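Local coordinates for uncharacterized protein (Treponema denticola ATCC 35404, PDB 6R9N), which senses oxygen and ferrous iron for bacterial chemotaxis through a di-iron centre that stabilises an iron-peroxy species, at residues P190-F195 with L238-G243. Sequence-based numbering, arbitrary orientation.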
# COMPACT_ATOMS: atom_id res chain seq x y z
N PRO A 190 5.12 23.54 -3.33
CA PRO A 190 5.65 22.69 -4.42
C PRO A 190 6.15 21.34 -3.95
O PRO A 190 6.32 20.45 -4.78
CB PRO A 190 6.79 23.53 -5.01
CG PRO A 190 6.56 24.92 -4.53
CD PRO A 190 5.91 24.77 -3.18
N LEU A 191 6.44 21.18 -2.66
CA LEU A 191 6.91 19.90 -2.15
C LEU A 191 5.78 18.91 -1.87
O LEU A 191 6.01 17.70 -1.79
CB LEU A 191 7.75 20.13 -0.89
CG LEU A 191 8.84 21.20 -1.00
CD1 LEU A 191 9.68 21.22 0.27
CD2 LEU A 191 9.71 20.99 -2.23
N ILE A 192 4.55 19.40 -1.75
CA ILE A 192 3.42 18.57 -1.36
C ILE A 192 2.32 18.52 -2.42
O ILE A 192 1.44 17.66 -2.33
CB ILE A 192 2.82 19.03 -0.01
CG1 ILE A 192 2.02 20.32 -0.18
CG2 ILE A 192 3.94 19.21 1.03
CD1 ILE A 192 1.26 20.78 1.09
N GLU A 193 2.34 19.42 -3.41
CA GLU A 193 1.18 19.56 -4.29
C GLU A 193 1.00 18.34 -5.20
O GLU A 193 -0.07 17.72 -5.22
CB GLU A 193 1.31 20.83 -5.12
CG GLU A 193 0.04 21.19 -5.88
CD GLU A 193 0.21 22.43 -6.73
OE1 GLU A 193 -0.79 23.14 -6.96
OE2 GLU A 193 1.36 22.70 -7.16
N GLY A 194 2.05 17.97 -5.94
CA GLY A 194 1.96 16.82 -6.82
C GLY A 194 1.57 15.56 -6.08
O GLY A 194 0.73 14.79 -6.55
N PHE A 195 2.16 15.33 -4.91
CA PHE A 195 1.85 14.13 -4.14
C PHE A 195 0.38 14.09 -3.74
O PHE A 195 -0.29 13.06 -3.89
CB PHE A 195 2.75 14.05 -2.91
CG PHE A 195 2.53 12.83 -2.07
CD1 PHE A 195 3.12 11.63 -2.42
CD2 PHE A 195 1.74 12.89 -0.93
CE1 PHE A 195 2.94 10.49 -1.65
CE2 PHE A 195 1.52 11.75 -0.17
CZ PHE A 195 2.13 10.56 -0.52
N LEU A 238 -4.79 22.78 6.31
CA LEU A 238 -6.17 22.30 6.28
C LEU A 238 -7.01 23.07 5.27
O LEU A 238 -7.80 22.46 4.53
CB LEU A 238 -6.79 22.40 7.68
CG LEU A 238 -6.10 21.55 8.74
CD1 LEU A 238 -6.81 21.63 10.09
CD2 LEU A 238 -6.03 20.12 8.25
N ASN A 239 -6.85 24.40 5.20
CA ASN A 239 -7.63 25.18 4.24
C ASN A 239 -7.29 24.77 2.82
O ASN A 239 -8.19 24.57 1.99
CB ASN A 239 -7.37 26.68 4.43
CG ASN A 239 -7.95 27.21 5.73
OD1 ASN A 239 -8.80 26.56 6.37
ND2 ASN A 239 -7.50 28.39 6.14
N TRP A 240 -6.00 24.60 2.53
CA TRP A 240 -5.57 24.20 1.19
C TRP A 240 -6.12 22.82 0.82
O TRP A 240 -6.62 22.61 -0.29
CB TRP A 240 -4.05 24.23 1.11
CG TRP A 240 -3.49 23.60 -0.12
CD1 TRP A 240 -3.37 24.17 -1.36
CD2 TRP A 240 -2.95 22.28 -0.23
NE1 TRP A 240 -2.78 23.29 -2.23
CE2 TRP A 240 -2.51 22.12 -1.57
CE3 TRP A 240 -2.78 21.22 0.67
CZ2 TRP A 240 -1.92 20.94 -2.02
CZ3 TRP A 240 -2.20 20.06 0.22
CH2 TRP A 240 -1.78 19.92 -1.12
N LEU A 241 -6.02 21.86 1.75
CA LEU A 241 -6.41 20.49 1.44
C LEU A 241 -7.91 20.37 1.19
O LEU A 241 -8.34 19.66 0.27
CB LEU A 241 -6.00 19.56 2.59
CG LEU A 241 -6.26 18.07 2.34
CD1 LEU A 241 -5.57 17.60 1.05
CD2 LEU A 241 -5.84 17.22 3.54
N SER A 242 -8.73 21.09 1.98
CA SER A 242 -10.17 20.90 1.90
C SER A 242 -10.72 21.27 0.53
O SER A 242 -11.75 20.73 0.11
CB SER A 242 -10.87 21.73 2.98
OG SER A 242 -10.72 23.10 2.71
N GLY A 243 -10.04 22.16 -0.20
CA GLY A 243 -10.45 22.52 -1.54
C GLY A 243 -9.69 21.84 -2.66
O GLY A 243 -9.92 22.17 -3.82
O HOH W 1 -2.73 24.24 -5.30
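Ile-192 and Trp-240 form a small CH-pi contact between two helices, 185-199 and 232-242, toward the periphery of the fold. A single indole bridges the gap. The closest CA atoms, those of Glu-193 and Leu-241, are still 9.6 Å apart. With chi1 at 169°, the indole of Trp-240 swings away from its own backbone N and out toward helix 185-199. Ile-192 comes from the opposite direction and lays its CD1 methyl over one face of the six-membered ring. Ile-192 CD1 is 4.0 Å from the centroid of the six-membered ring of Trp-240. It stands 27° off the ring normal. The closest pair is Ile-192 CD1 and Trp-240 CZ3, at 3.6 Å, while CG1 of Ile-192 lies 3.9 Å from CH2 of Trp-240.

Glu-193 meets the same indole at CZ2, with its CA 4.1 Å away. Its extended side chain also shares a water with the tryptophan. The water donates to Glu-193 OE1 over 2.8 Å and accepts from Trp-240 NE1 over 3.2 Å. It lies in the indole plane, at the ring edge. One polar bridge thus ties the exposed glutamate to the indole N-H, beside the apolar contact of the buried isoleucine.

His-196, one turn beyond Ile-192, meets the Trp-240 ring edge-to-face, and His-196 ND1 is hydrogen-bonded to Ile-192 O. The side chain of Ile-192 is about 12 Å from the bound iron and peroxide, but Phe-195 on the same helix touches the peroxide. The arrangement is helix-helix packing through one aromatic residue, beside the di-iron site of an ODP-family metallo-beta-lactamase fold.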